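Local coordinates for protein putative dehydratase (Mesorhizobium loti, PDB 2POZ) that is of unknown function but belongs to the mandelate racemase/muconate lactonizing enzyme group of the enolase superfamily and is probably a lyase, perhaps a dehydratase, at residues G118-N129 and E322-H333; L313-A323 and F358-A368. All blocks are in the same frame, centred on the assembly; numbering follows the deposited sequence.

Contact 1: G118-N129 and E322-H333; sequences GKIRDRVRAYAN and EANITNFMIHEH
Arg121 reaches across to the C-terminal end of helix 312-324, and beyond it strand 123-128 pairs in parallel with strand 331-333, joining the first and last strands of the family's modified TIM barrel. From its CB, Arg121 first sends CG between the backbone N and the carbonyl carbon (chi1 51°), to 3.6 Å from Glu322 O. CD runs on past the same oxygen, and NE passes 3.9 Å from Phe328 CD2. A bend at chi3 (73°) then swings the guanidinium toward Ile325 O. Ile120 CG2 and Phe328 CB lie over its opposite faces, both toward the rim. NH1 gives hydrogen bonds to Glu322 O (2.6 Å) and Ile325 O (2.8 Å). NH2 also bonds Ile325 O, which both nitrogens hold end-on, in the guanidinium plane. Nearby, Ile120 N donates to Ala323 O, and Asn324 ND2 bonds Gly118 O while its OD1 accepts from Lys291 NZ. Val124 CG1 packs on Phe328 CE2 at 3.5 Å. Further along, backbone bonds alternate between the strands from His331 N to Arg125 O as far as Asn129 N to His333 O. Glu332 lies over a face of the Tyr127 ring, its CA 4.1 Å from the centroid. At its tip, OE2 receives Asn129 ND2 at 2.8 Å (N-H...O 168°) and forms a salt bridge to Lys157, which also bonds Tyr127 OH. The chemistry is thus divided: one guanidinium gathers two carbonyls near the helix's C-terminal part, probably complementing its dipole, while a lysine, an amide and a buried carboxylate knit the strand ends together.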
# COMPACT_ATOMS: atom_id res chain seq x y z
N GLY A 118 33.70 -23.22 0.09
CA GLY A 118 33.67 -24.65 0.35
C GLY A 118 32.38 -25.36 -0.00
O GLY A 118 31.39 -24.76 -0.41
N LYS A 119 32.41 -26.68 0.19
CA LYS A 119 31.30 -27.55 -0.13
C LYS A 119 30.38 -27.80 1.07
O LYS A 119 30.80 -27.73 2.22
CB LYS A 119 31.86 -28.89 -0.62
CG LYS A 119 30.82 -29.91 -1.00
CD LYS A 119 31.43 -31.31 -1.02
CE LYS A 119 32.60 -31.41 -1.97
NZ LYS A 119 33.24 -32.75 -1.88
N ILE A 120 29.12 -28.08 0.78
CA ILE A 120 28.13 -28.38 1.81
C ILE A 120 27.60 -29.80 1.59
O ILE A 120 27.17 -30.46 2.53
CB ILE A 120 26.92 -27.41 1.75
CG1 ILE A 120 27.35 -26.02 2.21
CG2 ILE A 120 25.79 -27.92 2.63
CD1 ILE A 120 26.21 -25.02 2.24
N ARG A 121 27.66 -30.27 0.34
CA ARG A 121 27.17 -31.60 -0.01
C ARG A 121 28.07 -32.27 -1.06
O ARG A 121 28.67 -31.59 -1.90
CB ARG A 121 25.72 -31.50 -0.52
CG ARG A 121 25.52 -30.46 -1.61
CD ARG A 121 24.05 -30.23 -1.93
NE ARG A 121 23.35 -29.48 -0.89
CZ ARG A 121 23.43 -28.16 -0.71
NH1 ARG A 121 24.20 -27.41 -1.50
NH2 ARG A 121 22.74 -27.58 0.26
N ASP A 122 28.16 -33.59 -1.02
CA ASP A 122 28.99 -34.33 -1.97
C ASP A 122 28.21 -34.83 -3.18
O ASP A 122 28.79 -35.36 -4.12
CB ASP A 122 29.66 -35.53 -1.29
CG ASP A 122 30.57 -35.11 -0.16
OD1 ASP A 122 31.45 -34.26 -0.37
OD2 ASP A 122 30.40 -35.65 0.96
N ARG A 123 26.89 -34.67 -3.16
CA ARG A 123 26.06 -35.13 -4.27
C ARG A 123 24.71 -34.44 -4.20
O ARG A 123 24.32 -33.94 -3.14
CB ARG A 123 25.88 -36.65 -4.21
CG ARG A 123 25.09 -37.14 -3.01
CD ARG A 123 25.06 -38.66 -2.93
NE ARG A 123 23.88 -39.15 -2.22
CZ ARG A 123 23.65 -39.00 -0.92
NH1 ARG A 123 24.54 -38.39 -0.14
NH2 ARG A 123 22.52 -39.45 -0.39
N VAL A 124 24.01 -34.40 -5.32
CA VAL A 124 22.70 -33.78 -5.37
C VAL A 124 21.70 -34.65 -6.09
O VAL A 124 22.02 -35.32 -7.07
CB VAL A 124 22.72 -32.42 -6.10
CG1 VAL A 124 23.51 -31.41 -5.30
CG2 VAL A 124 23.33 -32.60 -7.49
N ARG A 125 20.47 -34.64 -5.59
CA ARG A 125 19.39 -35.39 -6.19
C ARG A 125 18.87 -34.55 -7.35
O ARG A 125 18.92 -33.31 -7.31
CB ARG A 125 18.29 -35.61 -5.16
CG ARG A 125 17.11 -36.39 -5.68
CD ARG A 125 16.08 -36.57 -4.59
NE ARG A 125 14.83 -37.05 -5.14
CZ ARG A 125 13.67 -36.43 -5.00
NH1 ARG A 125 13.61 -35.29 -4.32
NH2 ARG A 125 12.57 -36.94 -5.53
N ALA A 126 18.35 -35.20 -8.38
CA ALA A 126 17.84 -34.47 -9.53
C ALA A 126 16.49 -34.98 -9.97
O ALA A 126 16.12 -36.10 -9.65
CB ALA A 126 18.83 -34.57 -10.70
N TYR A 127 15.74 -34.15 -10.69
CA TYR A 127 14.47 -34.57 -11.23
C TYR A 127 14.72 -34.68 -12.73
O TYR A 127 15.66 -34.07 -13.24
CB TYR A 127 13.35 -33.57 -10.91
CG TYR A 127 13.48 -32.18 -11.51
CD1 TYR A 127 13.16 -31.94 -12.84
CD2 TYR A 127 13.88 -31.10 -10.72
CE1 TYR A 127 13.23 -30.65 -13.38
CE2 TYR A 127 13.96 -29.81 -11.24
CZ TYR A 127 13.63 -29.59 -12.57
OH TYR A 127 13.72 -28.31 -13.09
N ALA A 128 13.92 -35.46 -13.43
CA ALA A 128 14.10 -35.61 -14.86
C ALA A 128 13.15 -34.75 -15.69
O ALA A 128 11.98 -34.59 -15.35
CB ALA A 128 13.95 -37.10 -15.25
N ASN A 129 13.67 -34.19 -16.78
CA ASN A 129 12.88 -33.38 -17.70
C ASN A 129 13.23 -33.91 -19.09
O ASN A 129 14.13 -34.75 -19.22
CB ASN A 129 13.28 -31.90 -17.59
CG ASN A 129 12.21 -30.97 -18.15
OD1 ASN A 129 11.30 -31.39 -18.85
ND2 ASN A 129 12.34 -29.68 -17.83
N GLU A 322 25.64 -25.73 -6.91
CA GLU A 322 24.83 -26.59 -6.06
C GLU A 322 25.63 -27.27 -4.96
O GLU A 322 25.06 -27.77 -3.98
CB GLU A 322 24.11 -27.62 -6.92
CG GLU A 322 23.34 -26.98 -8.07
CD GLU A 322 22.60 -27.98 -8.94
OE1 GLU A 322 23.18 -29.05 -9.22
OE2 GLU A 322 21.46 -27.68 -9.35
N ALA A 323 26.94 -27.31 -5.10
CA ALA A 323 27.78 -27.92 -4.08
C ALA A 323 27.96 -26.93 -2.93
O ALA A 323 28.20 -27.32 -1.79
CB ALA A 323 29.14 -28.28 -4.66
N ASN A 324 27.79 -25.64 -3.24
CA ASN A 324 28.04 -24.57 -2.28
C ASN A 324 26.87 -23.83 -1.62
O ASN A 324 26.97 -23.45 -0.45
CB ASN A 324 28.99 -23.57 -2.96
CG ASN A 324 29.28 -22.35 -2.11
OD1 ASN A 324 28.59 -21.34 -2.20
ND2 ASN A 324 30.32 -22.43 -1.28
N ILE A 325 25.77 -23.61 -2.33
CA ILE A 325 24.65 -22.87 -1.75
C ILE A 325 23.95 -23.57 -0.60
O ILE A 325 23.76 -24.79 -0.60
CB ILE A 325 23.61 -22.47 -2.83
CG1 ILE A 325 23.13 -23.71 -3.59
CG2 ILE A 325 24.21 -21.45 -3.79
CD1 ILE A 325 22.01 -23.42 -4.57
N THR A 326 23.55 -22.78 0.39
CA THR A 326 22.88 -23.32 1.56
C THR A 326 21.40 -23.61 1.35
O THR A 326 20.84 -24.45 2.05
CB THR A 326 23.05 -22.36 2.76
OG1 THR A 326 22.70 -21.04 2.35
CG2 THR A 326 24.50 -22.34 3.24
N ASN A 327 20.77 -22.93 0.39
CA ASN A 327 19.35 -23.14 0.13
C ASN A 327 19.06 -23.90 -1.17
O ASN A 327 18.16 -23.56 -1.93
CB ASN A 327 18.59 -21.79 0.14
CG ASN A 327 19.14 -20.79 -0.88
OD1 ASN A 327 20.31 -20.86 -1.29
ND2 ASN A 327 18.30 -19.84 -1.29
N PHE A 328 19.84 -24.95 -1.41
CA PHE A 328 19.66 -25.78 -2.60
C PHE A 328 18.49 -26.73 -2.41
O PHE A 328 18.33 -27.31 -1.34
CB PHE A 328 20.93 -26.60 -2.88
CG PHE A 328 20.74 -27.65 -3.94
CD1 PHE A 328 20.69 -27.30 -5.29
CD2 PHE A 328 20.60 -28.99 -3.59
CE1 PHE A 328 20.49 -28.26 -6.27
CE2 PHE A 328 20.40 -29.96 -4.56
CZ PHE A 328 20.34 -29.60 -5.90
N MSE A 329 17.68 -26.90 -3.45
CA MSE A 329 16.55 -27.81 -3.38
C MSE A 329 16.77 -29.10 -4.17
O MSE A 329 16.83 -30.19 -3.61
CB MSE A 329 15.28 -27.13 -3.89
CG MSE A 329 14.07 -28.05 -3.89
SE MSE A 329 12.54 -27.28 -4.81
CE MSE A 329 11.42 -28.87 -4.93
N ILE A 330 16.90 -28.97 -5.49
CA ILE A 330 17.06 -30.14 -6.35
C ILE A 330 17.69 -29.73 -7.69
O ILE A 330 17.60 -28.57 -8.08
CB ILE A 330 15.66 -30.78 -6.57
CG1 ILE A 330 15.77 -32.16 -7.22
CG2 ILE A 330 14.80 -29.85 -7.41
CD1 ILE A 330 14.44 -32.91 -7.23
N HIS A 331 18.32 -30.68 -8.36
CA HIS A 331 19.00 -30.45 -9.65
C HIS A 331 18.09 -30.88 -10.82
O HIS A 331 17.24 -31.76 -10.65
CB HIS A 331 20.30 -31.26 -9.66
CG HIS A 331 21.09 -31.16 -10.93
ND1 HIS A 331 22.07 -30.21 -11.12
CD2 HIS A 331 21.08 -31.92 -12.05
CE1 HIS A 331 22.63 -30.39 -12.30
NE2 HIS A 331 22.05 -31.42 -12.89
N GLU A 332 18.27 -30.27 -11.99
CA GLU A 332 17.48 -30.61 -13.18
C GLU A 332 18.32 -31.30 -14.26
O GLU A 332 19.40 -30.82 -14.61
CB GLU A 332 16.84 -29.35 -13.78
CG GLU A 332 16.10 -29.61 -15.10
CD GLU A 332 15.45 -28.36 -15.68
OE1 GLU A 332 16.10 -27.29 -15.62
OE2 GLU A 332 14.32 -28.46 -16.20
N HIS A 333 17.83 -32.41 -14.80
CA HIS A 333 18.56 -33.14 -15.83
C HIS A 333 17.64 -33.61 -16.97
O HIS A 333 16.47 -33.92 -16.74
CB HIS A 333 19.27 -34.34 -15.19
CG HIS A 333 20.20 -35.05 -16.12
ND1 HIS A 333 21.22 -34.41 -16.79
CD2 HIS A 333 20.29 -36.36 -16.47
CE1 HIS A 333 21.89 -35.29 -17.51
NE2 HIS A 333 21.35 -36.48 -17.33

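Contact 2: L313-A323 and F358-A368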
# COMPACT_ATOMS: atom_id res chain seq x y z
N LEU A 313 28.97 -29.24 -20.26
CA LEU A 313 29.71 -28.15 -19.64
C LEU A 313 28.85 -27.35 -18.67
O LEU A 313 29.17 -27.26 -17.48
CB LEU A 313 30.30 -27.20 -20.70
CG LEU A 313 31.05 -25.97 -20.17
CD1 LEU A 313 32.14 -26.40 -19.19
CD2 LEU A 313 31.65 -25.18 -21.32
N ILE A 314 27.75 -26.76 -19.14
CA ILE A 314 26.91 -25.98 -18.23
C ILE A 314 26.34 -26.81 -17.09
O ILE A 314 26.11 -26.30 -16.00
CB ILE A 314 25.77 -25.25 -18.97
CG1 ILE A 314 25.14 -24.22 -18.02
CG2 ILE A 314 24.72 -26.23 -19.45
CD1 ILE A 314 24.46 -23.06 -18.74
N GLU A 315 26.13 -28.10 -17.32
CA GLU A 315 25.61 -28.97 -16.26
C GLU A 315 26.67 -29.12 -15.17
O GLU A 315 26.38 -29.04 -13.98
CB GLU A 315 25.26 -30.36 -16.80
CG GLU A 315 24.10 -30.39 -17.78
CD GLU A 315 23.80 -31.79 -18.29
OE1 GLU A 315 23.66 -32.70 -17.44
OE2 GLU A 315 23.70 -31.97 -19.53
N THR A 316 27.92 -29.33 -15.58
CA THR A 316 29.01 -29.49 -14.63
C THR A 316 29.26 -28.18 -13.89
O THR A 316 29.51 -28.19 -12.68
CB THR A 316 30.29 -29.94 -15.35
OG1 THR A 316 30.05 -31.19 -15.99
CG2 THR A 316 31.44 -30.10 -14.36
N ALA A 317 29.20 -27.07 -14.60
CA ALA A 317 29.40 -25.76 -13.99
C ALA A 317 28.33 -25.51 -12.93
O ALA A 317 28.59 -24.94 -11.87
CB ALA A 317 29.35 -24.67 -15.05
N THR A 318 27.10 -25.93 -13.23
CA THR A 318 25.99 -25.75 -12.31
C THR A 318 26.24 -26.52 -11.02
O THR A 318 25.83 -26.08 -9.94
CB THR A 318 24.67 -26.22 -12.95
OG1 THR A 318 24.36 -25.35 -14.06
CG2 THR A 318 23.52 -26.17 -11.94
N LEU A 319 26.93 -27.66 -11.11
CA LEU A 319 27.24 -28.45 -9.91
C LEU A 319 28.15 -27.66 -8.98
O LEU A 319 28.11 -27.84 -7.76
CB LEU A 319 27.90 -29.79 -10.28
CG LEU A 319 27.06 -30.78 -11.09
CD1 LEU A 319 27.86 -32.07 -11.29
CD2 LEU A 319 25.75 -31.07 -10.37
N GLN A 320 28.98 -26.80 -9.55
CA GLN A 320 29.88 -25.97 -8.73
C GLN A 320 29.04 -25.14 -7.76
O GLN A 320 29.39 -24.98 -6.59
CB GLN A 320 30.70 -25.03 -9.61
CG GLN A 320 31.79 -25.71 -10.43
CD GLN A 320 32.82 -26.42 -9.56
OE1 GLN A 320 33.28 -25.87 -8.56
NE2 GLN A 320 33.20 -27.63 -9.95
N LEU A 321 27.92 -24.63 -8.25
CA LEU A 321 27.03 -23.81 -7.44
C LEU A 321 26.25 -24.65 -6.43
O LEU A 321 26.20 -24.33 -5.24
CB LEU A 321 26.05 -23.06 -8.35
CG LEU A 321 24.98 -22.17 -7.71
CD1 LEU A 321 25.51 -20.77 -7.52
CD2 LEU A 321 23.75 -22.14 -8.62
N GLU A 322 25.64 -25.73 -6.91
CA GLU A 322 24.83 -26.59 -6.06
C GLU A 322 25.63 -27.27 -4.96
O GLU A 322 25.06 -27.77 -3.98
CB GLU A 322 24.11 -27.62 -6.92
CG GLU A 322 23.34 -26.98 -8.07
CD GLU A 322 22.60 -27.98 -8.94
OE1 GLU A 322 23.18 -29.05 -9.22
OE2 GLU A 322 21.46 -27.68 -9.35
N ALA A 323 26.94 -27.31 -5.10
CA ALA A 323 27.78 -27.92 -4.08
C ALA A 323 27.96 -26.93 -2.93
O ALA A 323 28.20 -27.32 -1.79
CB ALA A 323 29.14 -28.28 -4.66
N PHE A 358 23.82 -36.85 -8.88
CA PHE A 358 25.07 -36.40 -9.48
C PHE A 358 26.10 -36.19 -8.38
O PHE A 358 25.81 -35.52 -7.38
CB PHE A 358 24.90 -35.07 -10.20
CG PHE A 358 24.43 -35.20 -11.61
CD1 PHE A 358 25.22 -35.82 -12.57
CD2 PHE A 358 23.20 -34.67 -12.00
CE1 PHE A 358 24.80 -35.92 -13.91
CE2 PHE A 358 22.77 -34.76 -13.32
CZ PHE A 358 23.56 -35.38 -14.27
N GLU A 359 27.29 -36.76 -8.55
CA GLU A 359 28.36 -36.58 -7.57
C GLU A 359 29.05 -35.25 -7.90
O GLU A 359 29.17 -34.89 -9.07
CB GLU A 359 29.38 -37.72 -7.66
CG GLU A 359 28.97 -39.01 -6.97
CD GLU A 359 28.95 -38.88 -5.45
OE1 GLU A 359 29.99 -38.49 -4.88
OE2 GLU A 359 27.90 -39.16 -4.84
N MSE A 360 29.49 -34.52 -6.88
CA MSE A 360 30.16 -33.24 -7.12
C MSE A 360 31.52 -33.51 -7.77
O MSE A 360 32.26 -34.38 -7.32
CB MSE A 360 30.37 -32.48 -5.81
CG MSE A 360 29.09 -32.26 -5.00
SE MSE A 360 27.72 -31.32 -5.99
CE MSE A 360 26.84 -32.84 -6.79
N PRO A 361 31.86 -32.78 -8.83
CA PRO A 361 33.16 -33.02 -9.46
C PRO A 361 34.27 -32.52 -8.54
O PRO A 361 34.05 -31.61 -7.74
CB PRO A 361 33.06 -32.22 -10.76
CG PRO A 361 32.25 -31.05 -10.35
CD PRO A 361 31.15 -31.68 -9.50
N ASN A 362 35.46 -33.10 -8.66
CA ASN A 362 36.60 -32.73 -7.82
C ASN A 362 37.75 -32.02 -8.54
O ASN A 362 38.69 -31.55 -7.90
CB ASN A 362 37.14 -33.97 -7.11
CG ASN A 362 36.23 -34.46 -5.99
OD1 ASN A 362 36.33 -35.61 -5.56
ND2 ASN A 362 35.36 -33.58 -5.50
N GLY A 363 37.70 -31.96 -9.87
CA GLY A 363 38.77 -31.30 -10.60
C GLY A 363 38.84 -29.80 -10.34
O GLY A 363 37.86 -29.21 -9.88
N PRO A 364 39.99 -29.16 -10.62
CA PRO A 364 40.12 -27.72 -10.39
C PRO A 364 39.25 -26.88 -11.33
O PRO A 364 38.88 -27.32 -12.43
CB PRO A 364 41.62 -27.47 -10.58
CG PRO A 364 42.05 -28.56 -11.52
CD PRO A 364 41.28 -29.76 -11.01
N GLY A 365 38.91 -25.67 -10.89
CA GLY A 365 38.07 -24.81 -11.71
C GLY A 365 36.67 -25.39 -11.81
O GLY A 365 36.10 -25.81 -10.80
N LEU A 366 36.11 -25.44 -13.01
CA LEU A 366 34.76 -25.98 -13.18
C LEU A 366 34.79 -27.50 -13.12
O LEU A 366 33.74 -28.15 -13.05
CB LEU A 366 34.17 -25.51 -14.51
CG LEU A 366 33.96 -24.00 -14.64
CD1 LEU A 366 33.44 -23.66 -16.02
CD2 LEU A 366 32.99 -23.53 -13.57
N GLY A 367 35.99 -28.07 -13.15
CA GLY A 367 36.12 -29.51 -13.09
C GLY A 367 35.70 -30.16 -14.40
O GLY A 367 35.35 -31.34 -14.42
N ALA A 368 35.76 -29.39 -15.48
CA ALA A 368 35.37 -29.86 -16.79
C ALA A 368 36.48 -29.66 -17.82
O ALA A 368 37.01 -28.56 -17.97
CB ALA A 368 34.12 -29.13 -17.24
O HOH W 1 35.31 -29.36 -9.55
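The helix between the last two strands of the barrel, 312-324, packs here against the chain leaving strand 357-359, which wraps along one flank of the helix and makes a type II' turn from Pro364 to Gly367. Leu319 is central. Its two methyl branches divide the work: CD1 meets the Pro361 ring at CD, 3.8 Å away, while CD2 touches both Phe358 CB (4.1 Å) and the CE of selenomethionine Met360 (4.1 Å). Met360, bent at both chi2 and chi3, folds back over the helix and sets its selenium 3.6 Å from Ala323 CB. One turn before Leu319, Thr316 points its methyl CG2 at Leu366 O (3.3 Å) and beside Ala368 CB, and its hydroxyl turns back to Ser312 O. At the N-terminal end of the segment Leu313 CD1 comes within 3.9 Å of Ala368 CB, and Ala317 CB touches Leu366 CD2. Gln320 is the polar element. Its chain bends at chi2 (-61°), carrying the amide toward the turn, with CG resting against Leu366 CD2. NE2 makes a weak hydrogen bond to Leu366 O (3.2 Å, N-H...O 129°) and a firmer one to a water at 2.8 Å. That water in turn donates to Gly363 O and, weakly, to Pro361 O, so a single amide nitrogen is tied to the curved backbone at several points. The other end of this amide, OE1, accepts from Tyr113 N, in helix 112-115. Leu366 is wedged between helix 312-324, Val112 of helix 112-115 and Leu287 of helix 287-298, and Phe358 and Met360 lean on Val124 of strand 123-128.

Overall arrangement
From the N terminus, the chain enters the barrel's first strand within 118-129 and makes nearly the full circuit before returning as helix 312-324. Contact 1 closes this long loop, of some 190 residues, by bringing 322-333 back beside 118-129. Contact 2 closes a much shorter one, from helix 312-324 to 358-368. The two cross rather than nest, since their segments alternate, and they share Glu322 and Ala323. Strand 357-359 runs antiparallel to 123-128, with Val124 N 3.0 Å from Phe358 O, so both contacts reach one sheet. Helix 312-324, used by both contacts, ties the barrel's closing strand pair to the segment that follows strand 357-359.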